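Local coordinates for periplasmic oligopeptide-binding protein (PDB 3ZS6) that probably binds oligopeptides in the periplasm as the solute-binding component of an ABC transport system, at residues A[348-353]-A[377-382]; A[276-281]-A[339-344]; A[284-289]-A[366-371]. All coordinates share one frame; numbering follows the deposited sequence. Where two conformers were deposited one is given.

Contact 1: residues A[348-353]-A[377-382]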
ATOM      1  N   PRO A 348      -2.882  -9.063 -34.977  1.00 31.72           N
ATOM      2  CA  PRO A 348      -3.261  -7.963 -34.080  1.00 35.42           C
ATOM      3  C   PRO A 348      -3.572  -8.422 -32.658  1.00 30.57           C
ATOM      4  O   PRO A 348      -4.074  -9.526 -32.455  1.00 27.50           O
ATOM      5  CB  PRO A 348      -4.515  -7.375 -34.744  1.00 35.66           C
ATOM      6  CG  PRO A 348      -5.010  -8.456 -35.667  1.00 32.30           C
ATOM      7  CD  PRO A 348      -3.787  -9.172 -36.133  1.00 31.72           C
ATOM      8  N   LEU A 349      -3.282  -7.565 -31.684  1.00 27.57           N
ATOM      9  CA  LEU A 349      -3.504  -7.897 -30.281  1.00 21.26           C
ATOM     10  C   LEU A 349      -4.777  -7.271 -29.727  1.00 21.67           C
ATOM     11  O   LEU A 349      -5.065  -6.094 -29.958  1.00 19.20           O
ATOM     12  CB  LEU A 349      -2.314  -7.449 -29.435  1.00 17.62           C
ATOM     13  CG  LEU A 349      -1.015  -8.228 -29.610  1.00 27.23           C
ATOM     14  CD1 LEU A 349       0.149  -7.483 -28.963  1.00 20.86           C
ATOM     15  CD2 LEU A 349      -1.166  -9.639 -29.046  1.00 25.82           C
ATOM     16  N   THR A 350      -5.527  -8.068 -28.979  1.00 21.84           N
ATOM     17  CA  THR A 350      -6.654  -7.558 -28.210  1.00 23.50           C
ATOM     18  C   THR A 350      -6.515  -7.978 -26.751  1.00 23.49           C
ATOM     19  O   THR A 350      -6.282  -9.152 -26.468  1.00 24.59           O
ATOM     20  CB  THR A 350      -7.987  -8.076 -28.772  1.00 26.10           C
ATOM     21  OG1 THR A 350      -8.139  -7.596 -30.107  1.00 34.01           O
ATOM     22  CG2 THR A 350      -9.157  -7.579 -27.929  1.00 24.73           C
ATOM     23  N   PHE A 351      -6.636  -7.012 -25.839  1.00 19.05           N
ATOM     24  CA  PHE A 351      -6.600  -7.279 -24.403  1.00 21.70           C
ATOM     25  C   PHE A 351      -7.832  -6.717 -23.709  1.00 22.02           C
ATOM     26  O   PHE A 351      -8.505  -5.830 -24.230  1.00 28.48           O
ATOM     27  CB  PHE A 351      -5.370  -6.641 -23.740  1.00 18.74           C
ATOM     28  CG  PHE A 351      -4.058  -7.114 -24.287  1.00 20.14           C
ATOM     29  CD1 PHE A 351      -3.597  -8.394 -24.013  1.00 17.38           C
ATOM     30  CD2 PHE A 351      -3.284  -6.279 -25.071  1.00 17.14           C
ATOM     31  CE1 PHE A 351      -2.391  -8.829 -24.508  1.00 16.87           C
ATOM     32  CE2 PHE A 351      -2.073  -6.711 -25.575  1.00 18.98           C
ATOM     33  CZ  PHE A 351      -1.627  -7.988 -25.289  1.00 19.17           C
ATOM     34  N   THR A 352      -8.113  -7.228 -22.515  1.00 18.54           N
ATOM     35  CA  THR A 352      -9.098  -6.608 -21.642  1.00 22.21           C
ATOM     36  C   THR A 352      -8.355  -5.771 -20.602  1.00 22.40           C
ATOM     37  O   THR A 352      -7.379  -6.235 -20.003  1.00 17.10           O
ATOM     38  CB  THR A 352      -9.993  -7.667 -20.965  1.00 23.15           C
ATOM     39  OG1 THR A 352     -10.828  -8.283 -21.956  1.00 25.73           O
ATOM     40  CG2 THR A 352     -10.877  -7.037 -19.898  1.00 16.07           C
ATOM     41  N   LEU A 353      -8.789  -4.526 -20.423  1.00 24.30           N
ATOM     42  CA  LEU A 353      -8.193  -3.629 -19.427  1.00 20.74           C
ATOM     43  C   LEU A 353      -9.159  -3.446 -18.255  1.00 22.67           C
ATOM     44  O   LEU A 353     -10.202  -2.795 -18.377  1.00 20.03           O
ATOM     45  CB  LEU A 353      -7.835  -2.276 -20.061  1.00 13.28           C
ATOM     46  CG  LEU A 353      -7.384  -1.103 -19.178  1.00 20.52           C
ATOM     47  CD1 LEU A 353      -6.239  -1.491 -18.264  1.00 27.44           C
ATOM     48  CD2 LEU A 353      -6.988   0.101 -20.046  1.00 19.27           C
ATOM     49  N   GLY A 377      -2.386   0.109 -32.904  1.00 23.44           N
ATOM     50  CA  GLY A 377      -3.472  -0.710 -33.408  1.00 25.47           C
ATOM     51  C   GLY A 377      -3.778  -1.853 -32.455  1.00 30.84           C
ATOM     52  O   GLY A 377      -4.306  -2.892 -32.855  1.00 35.02           O
ATOM     53  N   VAL A 378      -3.420  -1.668 -31.188  1.00 27.41           N
ATOM     54  CA  VAL A 378      -3.736  -2.639 -30.144  1.00 21.01           C
ATOM     55  C   VAL A 378      -5.075  -2.301 -29.500  1.00 23.28           C
ATOM     56  O   VAL A 378      -5.321  -1.150 -29.139  1.00 20.32           O
ATOM     57  CB  VAL A 378      -2.634  -2.674 -29.060  1.00 20.12           C
ATOM     58  CG1 VAL A 378      -3.110  -3.434 -27.832  1.00 15.89           C
ATOM     59  CG2 VAL A 378      -1.366  -3.298 -29.621  1.00 20.06           C
ATOM     60  N   THR A 379      -5.939  -3.297 -29.354  1.00 20.73           N
ATOM     61  CA  THR A 379      -7.267  -3.057 -28.805  1.00 19.99           C
ATOM     62  C   THR A 379      -7.345  -3.444 -27.327  1.00 22.42           C
ATOM     63  O   THR A 379      -7.111  -4.596 -26.958  1.00 25.24           O
ATOM     64  CB  THR A 379      -8.348  -3.835 -29.587  1.00 26.44           C
ATOM     65  OG1 THR A 379      -8.282  -3.490 -30.977  1.00 34.41           O
ATOM     66  CG2 THR A 379      -9.733  -3.512 -29.059  1.00 23.30           C
ATOM     67  N   ALA A 380      -7.666  -2.473 -26.482  1.00 21.11           N
ATOM     68  CA  ALA A 380      -7.883  -2.741 -25.063  1.00 24.16           C
ATOM     69  C   ALA A 380      -9.337  -2.461 -24.704  1.00 26.46           C
ATOM     70  O   ALA A 380      -9.780  -1.317 -24.759  1.00 30.67           O
ATOM     71  CB  ALA A 380      -6.947  -1.894 -24.205  1.00 22.96           C
ATOM     72  N   LYS A 381     -10.070  -3.509 -24.340  1.00 23.69           N
ATOM     73  CA  LYS A 381     -11.470  -3.377 -23.958  1.00 21.52           C
ATOM     74  C   LYS A 381     -11.585  -3.094 -22.459  1.00 24.06           C
ATOM     75  O   LYS A 381     -11.039  -3.833 -21.639  1.00 22.29           O
ATOM     76  CB  LYS A 381     -12.249  -4.641 -24.331  1.00 30.10           C
ATOM     77  CG  LYS A 381     -12.210  -4.967 -25.828  1.00 39.40           C
ATOM     78  CD  LYS A 381     -13.029  -6.203 -26.173  1.00 47.49           C
ATOM     79  CE  LYS A 381     -13.096  -6.405 -27.687  1.00 58.50           C
ATOM     80  NZ  LYS A 381     -13.740  -7.695 -28.091  1.00 62.47           N
ATOM     81  N   LEU A 382     -12.303  -2.030 -22.109  1.00 17.90           N
ATOM     82  CA  LEU A 382     -12.401  -1.599 -20.716  1.00 24.81           C
ATOM     83  C   LEU A 382     -13.447  -2.390 -19.946  1.00 22.69           C
ATOM     84  O   LEU A 382     -14.504  -2.730 -20.472  1.00 19.27           O
ATOM     85  CB  LEU A 382     -12.714  -0.103 -20.625  1.00 24.57           C
ATOM     86  CG  LEU A 382     -11.520   0.845 -20.509  1.00 25.25           C
ATOM     87  CD1 LEU A 382     -10.543   0.625 -21.647  1.00 27.10           C
ATOM     88  CD2 LEU A 382     -11.980   2.295 -20.466  1.00 22.41           C
TER
HETATM   89  O   HOH W   1      -6.584  -5.104 -32.423  1.00 32.90           O
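Four backbone hydrogen bonds join 348-353 to 377-382 in parallel register. Thr-379 N donates to Leu-349 O at 3.0 Å and Phe-351 N to Thr-379 O at 2.7 Å. Lys-381 N then reaches Phe-351 O, and Leu-353 N reaches Lys-381 O. CA-H...O contacts reinforce this ladder, among them Ala-380 CA to Phe-351 O at 3.3 Å.

Leu-349 O also accepts from a water, 3.1 Å away, which donates to Gly-377 O and accepts from Thr-379 OG1, bridging the ends where the strands begin. Thr-350 and Thr-379 lie side by side on one face, and the extended Lys-381 chain brings CE 4.1 Å from Thr-350 CG2. The other face carries Phe-351, Ala-380, Leu-353 and Leu-382, and there Leu-353 CD2 and Leu-382 CD1 touch at 3.9 Å. In the conformer described, Val-378 CG1 meets the edge of the Phe-351 ring at CD2, 4.0 Å away. Helix 359-376 packs on the Phe-351 face through Ala-365 and Trp-372. Beyond Phe-351 and Leu-353, Ile-401 belongs to the next parallel strand. Parallel pairing across the intervening helix 359-376 identifies a beta-alpha-beta crossover within a domain of the periplasmic binding protein fold.

Contact 2: residues A[276-281]-A[339-344]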
ATOM      1  N   LYS A 276       8.715  -9.841 -23.368  1.00 23.27           N
ATOM      2  CA  LYS A 276       9.212  -8.535 -22.938  1.00 25.86           C
ATOM      3  C   LYS A 276       9.075  -7.455 -24.017  1.00 21.84           C
ATOM      4  O   LYS A 276       8.843  -6.281 -23.713  1.00 20.08           O
ATOM      5  CB  LYS A 276      10.675  -8.686 -22.489  1.00 35.72           C
ATOM      6  CG  LYS A 276      11.522  -7.423 -22.486  1.00 42.39           C
ATOM      7  CD  LYS A 276      13.001  -7.795 -22.358  1.00 46.22           C
ATOM      8  CE  LYS A 276      13.898  -6.577 -22.172  1.00 51.46           C
ATOM      9  NZ  LYS A 276      13.805  -5.600 -23.296  1.00 57.30           N
ATOM     10  N   ARG A 277       9.215  -7.846 -25.279  1.00 21.70           N
ATOM     11  CA  ARG A 277       9.099  -6.891 -26.379  1.00 19.92           C
ATOM     12  C   ARG A 277       7.687  -6.308 -26.485  1.00 23.43           C
ATOM     13  O   ARG A 277       7.518  -5.122 -26.775  1.00 23.24           O
ATOM     14  CB  ARG A 277       9.525  -7.533 -27.700  1.00 25.06           C
ATOM     15  CG  ARG A 277      11.021  -7.864 -27.760  1.00 26.13           C
ATOM     16  CD  ARG A 277      11.332  -8.795 -28.929  1.00 22.75           C
ATOM     17  NE  ARG A 277      10.684 -10.093 -28.750  1.00 22.90           N
ATOM     18  CZ  ARG A 277      10.874 -11.140 -29.547  1.00 28.47           C
ATOM     19  NH1 ARG A 277      11.703 -11.038 -30.585  1.00 22.59           N
ATOM     20  NH2 ARG A 277      10.235 -12.283 -29.307  1.00 22.05           N
ATOM     21  N   VAL A 278       6.677  -7.140 -26.253  1.00 14.23           N
ATOM     22  CA  VAL A 278       5.292  -6.662 -26.249  1.00 18.84           C
ATOM     23  C   VAL A 278       5.045  -5.706 -25.073  1.00 20.61           C
ATOM     24  O   VAL A 278       4.469  -4.630 -25.257  1.00 20.19           O
ATOM     25  CB  VAL A 278       4.274  -7.834 -26.201  1.00 22.29           C
ATOM     26  CG1 VAL A 278       2.844  -7.306 -26.091  1.00 19.76           C
ATOM     27  CG2 VAL A 278       4.421  -8.730 -27.438  1.00 24.04           C
ATOM     28  N   ARG A 279       5.494  -6.091 -23.876  1.00 16.98           N
ATOM     29  CA  ARG A 279       5.293  -5.256 -22.679  1.00 18.90           C
ATOM     30  C   ARG A 279       5.947  -3.886 -22.848  1.00 20.57           C
ATOM     31  O   ARG A 279       5.356  -2.847 -22.535  1.00 20.77           O
ATOM     32  CB  ARG A 279       5.830  -5.953 -21.411  1.00 16.93           C
ATOM     33  CG  ARG A 279       5.227  -7.347 -21.153  1.00 12.75           C
ATOM     34  CD  ARG A 279       5.475  -7.854 -19.717  1.00 14.28           C
ATOM     35  NE  ARG A 279       6.893  -8.059 -19.425  1.00 16.85           N
ATOM     36  CZ  ARG A 279       7.531  -9.222 -19.546  1.00 22.58           C
ATOM     37  NH1 ARG A 279       6.881 -10.314 -19.951  1.00 20.72           N
ATOM     38  NH2 ARG A 279       8.826  -9.292 -19.256  1.00 17.39           N
ATOM     39  N   GLU A 280       7.173  -3.901 -23.356  1.00 22.35           N
ATOM     40  CA  GLU A 280       7.946  -2.698 -23.611  1.00 19.56           C
ATOM     41  C   GLU A 280       7.251  -1.781 -24.621  1.00 22.44           C
ATOM     42  O   GLU A 280       7.161  -0.567 -24.416  1.00 21.77           O
ATOM     43  CB  GLU A 280       9.324  -3.101 -24.137  1.00 21.71           C
ATOM     44  CG  GLU A 280      10.290  -1.956 -24.331  1.00 24.94           C
ATOM     45  CD  GLU A 280      11.653  -2.436 -24.809  1.00 34.87           C
ATOM     46  OE1 GLU A 280      11.840  -3.667 -24.950  1.00 40.05           O
ATOM     47  OE2 GLU A 280      12.535  -1.586 -25.032  1.00 33.55           O
ATOM     48  N   ALA A 281       6.767  -2.362 -25.715  1.00 20.92           N
ATOM     49  CA  ALA A 281       6.042  -1.588 -26.721  1.00 21.08           C
ATOM     50  C   ALA A 281       4.839  -0.862 -26.113  1.00 19.05           C
ATOM     51  O   ALA A 281       4.604   0.314 -26.390  1.00 21.19           O
ATOM     52  CB  ALA A 281       5.586  -2.492 -27.853  1.00 14.84           C
ATOM     53  N   LYS A 339       6.317  -6.271 -34.106  1.00 25.19           N
ATOM     54  CA  LYS A 339       6.653  -7.067 -35.281  1.00 28.47           C
ATOM     55  C   LYS A 339       7.680  -8.129 -34.908  1.00 31.10           C
ATOM     56  O   LYS A 339       7.497  -9.314 -35.196  1.00 32.18           O
ATOM     57  CB  LYS A 339       7.188  -6.163 -36.394  1.00 28.67           C
ATOM     58  CG  LYS A 339       7.650  -6.900 -37.645  1.00 41.39           C
ATOM     59  CD  LYS A 339       8.076  -5.913 -38.732  1.00 47.66           C
ATOM     60  CE  LYS A 339       8.509  -6.628 -40.005  1.00 52.08           C
ATOM     61  NZ  LYS A 339       9.033  -5.671 -41.022  1.00 52.66           N
ATOM     62  N   GLN A 340       8.755  -7.700 -34.250  1.00 33.46           N
ATOM     63  CA  GLN A 340       9.797  -8.621 -33.802  1.00 33.78           C
ATOM     64  C   GLN A 340       9.207  -9.752 -32.966  1.00 30.24           C
ATOM     65  O   GLN A 340       9.670 -10.889 -33.030  1.00 30.50           O
ATOM     66  CB  GLN A 340      10.872  -7.873 -33.004  1.00 36.02           C
ATOM     67  CG  GLN A 340      11.732  -6.921 -33.838  1.00 37.86           C
ATOM     68  CD  GLN A 340      12.622  -6.016 -32.990  1.00 42.93           C
ATOM     69  OE1 GLN A 340      12.908  -6.308 -31.826  1.00 37.92           O
ATOM     70  NE2 GLN A 340      13.062  -4.905 -33.575  1.00 46.77           N
ATOM     71  N   ALA A 341       8.178  -9.439 -32.187  1.00 24.43           N
ATOM     72  CA  ALA A 341       7.572 -10.424 -31.291  1.00 24.13           C
ATOM     73  C   ALA A 341       6.528 -11.293 -31.985  1.00 28.99           C
ATOM     74  O   ALA A 341       5.920 -12.158 -31.354  1.00 28.86           O
ATOM     75  CB  ALA A 341       6.948  -9.730 -30.087  1.00 24.78           C
ATOM     76  N   GLY A 342       6.308 -11.054 -33.274  1.00 31.09           N
ATOM     77  CA  GLY A 342       5.353 -11.842 -34.033  1.00 31.05           C
ATOM     78  C   GLY A 342       3.924 -11.341 -33.919  1.00 36.59           C
ATOM     79  O   GLY A 342       2.974 -12.082 -34.181  1.00 26.17           O
ATOM     80  N   HIS A 343       3.772 -10.082 -33.519  1.00 37.23           N
ATOM     81  CA  HIS A 343       2.452  -9.458 -33.439  1.00 35.61           C
ATOM     82  C   HIS A 343       2.360  -8.198 -34.283  1.00 34.54           C
ATOM     83  O   HIS A 343       1.887  -7.160 -33.818  1.00 37.59           O
ATOM     84  CB  HIS A 343       2.073  -9.163 -31.989  1.00 30.37           C
ATOM     85  CG  HIS A 343       1.798 -10.394 -31.193  1.00 26.33           C
ATOM     86  ND1 HIS A 343       0.683 -11.177 -31.402  1.00 30.65           N
ATOM     87  CD2 HIS A 343       2.508 -11.002 -30.213  1.00 24.10           C
ATOM     88  CE1 HIS A 343       0.709 -12.205 -30.573  1.00 26.58           C
ATOM     89  NE2 HIS A 343       1.805 -12.121 -29.840  1.00 30.02           N
ATOM     90  N   GLY A 344       2.820  -8.302 -35.525  1.00 33.27           N
ATOM     91  CA  GLY A 344       2.655  -7.236 -36.493  1.00 33.11           C
ATOM     92  C   GLY A 344       1.224  -7.175 -36.992  1.00 31.45           C
ATOM     93  O   GLY A 344       0.309  -7.750 -36.393  1.00 27.81           O
TER
HETATM   94  O   HOH W   2      14.011  -9.060 -31.266  1.00 29.33           O
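Arg-277 NH1 is held by a water at 3.1 Å, and the same water donates to Gln-340 OE1 at 3.0 Å, so the polar link between these side chains is indirect. Although Arg-277 NH1 also approaches Gln-340 O to 3.2 Å, the angle is too poor for a hydrogen bond. The backbone lies over the guanidinium face instead of in line with an N-H: Ala-341 CA sits 3.7 Å above the centre of the plane, and the Gln-340 carbonyl group covers the same face nearer its rim. A bend at chi3 (-65°) turns the end of the arginine chain across the terminus of helix 327-340. Its NH2 forms a salt bridge with Asp-275, which helps fix the rotation of the group, while Gln-340 NE2 is taken by Asn-336.

Beneath this polar layer, Val-278 CG2 meets Ala-341 CB at 3.8 Å and His-343 CD2 at 4.1 Å. The imidazole is approached obliquely, and its ND1 is bonded to Asn-347 O. Gly-342 is the positive-phi residue (85°) of a Schellman motif after helix 327-340, which turns the chain toward His-343.

The contact therefore places the first turn of helix 276-285 against the C-terminal end of helix 327-340. Further along the former helix, Ala-281 packs on Ala-334, Leu-337 and Leu-338; on the strand side, His-343 touches Leu-349, just ahead of strand 350-356.

Contact 3: residues A[284-289]-A[366-371]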
ATOM      1  N   MET A 284       6.106   2.152 -23.923  1.00 19.28           N
ATOM      2  CA  MET A 284       6.827   3.282 -24.499  1.00 22.17           C
ATOM      3  C   MET A 284       5.943   4.204 -25.330  1.00 18.77           C
ATOM      4  O   MET A 284       6.316   5.336 -25.611  1.00 24.67           O
ATOM      5  CB  MET A 284       8.029   2.801 -25.328  1.00 27.48           C
ATOM      6  CG  MET A 284       7.671   2.118 -26.626  1.00 30.74           C
ATOM      7  SD  MET A 284       9.128   1.406 -27.430  1.00 49.18           S
ATOM      8  CE  MET A 284      10.249   2.800 -27.428  1.00 17.19           C
ATOM      9  N   VAL A 285       4.765   3.729 -25.712  1.00 17.16           N
ATOM     10  CA  VAL A 285       3.869   4.546 -26.526  1.00 21.70           C
ATOM     11  C   VAL A 285       2.983   5.520 -25.718  1.00 22.62           C
ATOM     12  O   VAL A 285       2.543   6.548 -26.241  1.00 17.92           O
ATOM     13  CB  VAL A 285       3.016   3.652 -27.445  1.00 27.67           C
ATOM     14  CG1 VAL A 285       1.735   4.338 -27.833  1.00 39.09           C
ATOM     15  CG2 VAL A 285       3.833   3.244 -28.685  1.00 25.45           C
ATOM     16  N   LEU A 286       2.737   5.210 -24.445  1.00 15.71           N
ATOM     17  CA  LEU A 286       1.894   6.063 -23.604  1.00 20.27           C
ATOM     18  C   LEU A 286       2.563   7.402 -23.272  1.00 21.52           C
ATOM     19  O   LEU A 286       3.685   7.441 -22.773  1.00 24.61           O
ATOM     20  CB  LEU A 286       1.514   5.348 -22.300  1.00 16.22           C
ATOM     21  CG  LEU A 286       0.838   3.979 -22.364  1.00 23.22           C
ATOM     22  CD1 LEU A 286       0.815   3.351 -20.967  1.00 22.86           C
ATOM     23  CD2 LEU A 286      -0.572   4.062 -22.948  1.00 18.77           C
ATOM     24  N   ASP A 287       1.855   8.495 -23.534  1.00 22.78           N
ATOM     25  CA  ASP A 287       2.369   9.837 -23.266  1.00 18.67           C
ATOM     26  C   ASP A 287       1.992  10.268 -21.844  1.00 19.38           C
ATOM     27  O   ASP A 287       0.884  10.762 -21.609  1.00 15.93           O
ATOM     28  CB  ASP A 287       1.794  10.815 -24.293  1.00 17.59           C
ATOM     29  CG  ASP A 287       2.548  12.131 -24.339  1.00 24.23           C
ATOM     30  OD1 ASP A 287       3.076  12.560 -23.290  1.00 26.39           O
ATOM     31  OD2 ASP A 287       2.602  12.737 -25.433  1.00 27.08           O
ATOM     32  N   ARG A 288       2.918  10.080 -20.905  1.00 17.12           N
ATOM     33  CA  ARG A 288       2.660  10.343 -19.491  1.00 20.02           C
ATOM     34  C   ARG A 288       2.653  11.841 -19.185  1.00 23.42           C
ATOM     35  O   ARG A 288       2.147  12.278 -18.146  1.00 19.94           O
ATOM     36  CB  ARG A 288       3.696   9.628 -18.622  1.00 18.87           C
ATOM     37  CG  ARG A 288       3.714   8.100 -18.787  1.00 19.75           C
ATOM     38  CD  ARG A 288       5.053   7.526 -18.316  1.00 17.54           C
ATOM     39  NE  ARG A 288       5.103   6.077 -18.447  1.00 15.49           N
ATOM     40  CZ  ARG A 288       5.149   5.436 -19.614  1.00 18.38           C
ATOM     41  NH1 ARG A 288       5.130   6.123 -20.759  1.00 12.72           N
ATOM     42  NH2 ARG A 288       5.190   4.105 -19.640  1.00 15.25           N
ATOM     43  N   GLU A 289       3.221  12.624 -20.095  1.00 18.20           N
ATOM     44  CA  GLU A 289       3.242  14.067 -19.942  1.00 23.40           C
ATOM     45  C   GLU A 289       1.831  14.611 -20.143  1.00 24.32           C
ATOM     46  O   GLU A 289       1.334  15.384 -19.325  1.00 22.03           O
ATOM     47  CB  GLU A 289       4.222  14.702 -20.935  1.00 29.83           C
ATOM     48  CG  GLU A 289       5.048  15.828 -20.338  1.00 41.83           C
ATOM     49  CD  GLU A 289       4.191  16.959 -19.797  1.00 52.12           C
ATOM     50  OE1 GLU A 289       3.138  17.249 -20.403  0.33 52.66           O
ATOM     51  OE2 GLU A 289       4.569  17.556 -18.764  0.57 55.28           O
ATOM     52  N   LEU A 366      -9.371   5.063 -20.409  1.00 16.87           N
ATOM     53  CA  LEU A 366      -9.798   5.529 -21.727  1.00 16.37           C
ATOM     54  C   LEU A 366      -8.618   6.121 -22.497  1.00 23.31           C
ATOM     55  O   LEU A 366      -8.494   5.943 -23.715  1.00 16.00           O
ATOM     56  CB  LEU A 366     -10.926   6.566 -21.598  1.00 16.49           C
ATOM     57  CG  LEU A 366     -12.311   5.975 -21.311  1.00 24.34           C
ATOM     58  CD1 LEU A 366     -13.307   7.033 -20.811  1.00 25.36           C
ATOM     59  CD2 LEU A 366     -12.857   5.251 -22.540  1.00 21.37           C
ATOM     60  N   PHE A 367      -7.753   6.831 -21.778  1.00 23.34           N
ATOM     61  CA  PHE A 367      -6.560   7.401 -22.387  1.00 22.64           C
ATOM     62  C   PHE A 367      -5.621   6.311 -22.900  1.00 20.26           C
ATOM     63  O   PHE A 367      -5.187   6.354 -24.048  1.00 21.03           O
ATOM     64  CB  PHE A 367      -5.821   8.312 -21.402  1.00 21.05           C
ATOM     65  CG  PHE A 367      -4.573   8.931 -21.976  1.00 20.25           C
ATOM     66  CD1 PHE A 367      -4.660   9.906 -22.960  1.00 26.40           C
ATOM     67  CD2 PHE A 367      -3.319   8.543 -21.529  1.00 21.26           C
ATOM     68  CE1 PHE A 367      -3.518  10.478 -23.495  1.00 29.37           C
ATOM     69  CE2 PHE A 367      -2.169   9.115 -22.055  1.00 22.21           C
ATOM     70  CZ  PHE A 367      -2.268  10.082 -23.039  1.00 23.69           C
ATOM     71  N   ALA A 368      -5.309   5.339 -22.048  1.00 15.89           N
ATOM     72  CA  ALA A 368      -4.456   4.219 -22.450  1.00 15.13           C
ATOM     73  C   ALA A 368      -5.012   3.485 -23.668  1.00 19.57           C
ATOM     74  O   ALA A 368      -4.287   3.200 -24.627  1.00 20.53           O
ATOM     75  CB  ALA A 368      -4.250   3.244 -21.286  1.00 16.70           C
ATOM     76  N   ALA A 369      -6.300   3.172 -23.620  1.00 16.93           N
ATOM     77  CA  ALA A 369      -6.951   2.495 -24.732  1.00 16.23           C
ATOM     78  C   ALA A 369      -6.763   3.257 -26.050  1.00 21.47           C
ATOM     79  O   ALA A 369      -6.397   2.664 -27.064  1.00 22.02           O
ATOM     80  CB  ALA A 369      -8.435   2.287 -24.432  1.00 15.25           C
ATOM     81  N   SER A 370      -7.008   4.567 -26.040  1.00 21.36           N
ATOM     82  CA  SER A 370      -6.926   5.345 -27.276  1.00 22.69           C
ATOM     83  C   SER A 370      -5.478   5.438 -27.750  1.00 20.32           C
ATOM     84  O   SER A 370      -5.184   5.340 -28.941  1.00 21.98           O
ATOM     85  CB  SER A 370      -7.536   6.744 -27.102  1.00 29.97           C
ATOM     86  OG  SER A 370      -6.629   7.632 -26.478  1.00 35.25           O
ATOM     87  N   GLU A 371      -4.576   5.624 -26.799  1.00 18.80           N
ATOM     88  CA  GLU A 371      -3.151   5.661 -27.082  1.00 23.58           C
ATOM     89  C   GLU A 371      -2.710   4.373 -27.796  1.00 26.71           C
ATOM     90  O   GLU A 371      -2.055   4.413 -28.851  1.00 24.37           O
ATOM     91  CB  GLU A 371      -2.394   5.831 -25.767  1.00 28.77           C
ATOM     92  CG  GLU A 371      -1.055   6.525 -25.884  1.00 40.04           C
ATOM     93  CD  GLU A 371      -1.164   8.042 -25.932  1.00 32.55           C
ATOM     94  OE1 GLU A 371      -2.095   8.571 -26.574  1.00 29.50           O
ATOM     95  OE2 GLU A 371      -0.294   8.703 -25.334  1.00 32.92           O
TER
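Glu-371 reaches Asp-287 through a bent side chain: CG lies roughly opposite the backbone N (chi1 -152°), and a turn at chi2 (82°) swings the carboxylate toward the link between helices 276-285 and 288-296. There OE2 accepts from Asp-287 N at 2.8 Å, through the lone pair directed away from the other carboxylate oxygen; the N-H...O angle of 150° marks a moderately bent bond. The same oxygen forms a salt bridge with Lys-375, whose NZ also donates to Val-285 O. One buried carboxylate oxygen is thus gripped by a backbone amide and an ammonium group, an environment that would probably stabilise its negative charge.

The methylenes of Glu-371 pack on the 285-286 backbone and on Leu-286. CG makes a van der Waals contact with the carbonyl Val-285 O at 3.6 Å and lies 3.8 Å from Leu-286 CA, while Leu-286 CD2 crosses to Glu-371 CB at 3.8 Å. The same Leu-286 methyl lies 4.1 Å from Ala-368 CB, one turn earlier on the helix. The Phe-367 ring presents its edge to Asp-287 O, with CE2 and CZ both 3.5 Å from that oxygen, which lies near the ring plane.

Asp-287 has a different role for its carboxylate, which leads away from Glu-371. It occupies the N-cap position of helix 288-296, where OD1 accepts from Ile-290 N and, through a weak 3.2 Å bond, from Glu-289 N. The aspartate thus meets helix 359-376 mainly through its backbone N and O, while its carboxylate caps the following helix.

The helix-to-helix link lies across the middle of helix 359-376. Leu-286 also packs on Trp-372 and on Val-470 and Leu-472 of strand 470-480, while Val-285 touches Ala-334 of helix 327-340, so the junction fits between two helices and the sheet.

Overall arrangement
From the N terminus, helix 276-285 enters contact 2 with its first turn and contact 3 with its last residues and the link into helix 288-296. The chain returns at 339-344 to close contact 2, spanning 57 intervening residues, then starts contact 1 at 348-353. Segment 366-371 closes contact 3 before 377-382 closes contact 1. Contact 3 therefore crosses both others, whereas contacts 2 and 1 follow in series. Leu-349 CD1 lies 3.9 Å from Val-278 CG1, packing contact 1 against contact 2; Leu-382 CD2 lies 3.7 Å from Leu-366 CD2, joining it to contact 3. Together they tie helices 276-285, 288-296, 327-340 and 359-376 to the paired strands 350-356 and 379-385.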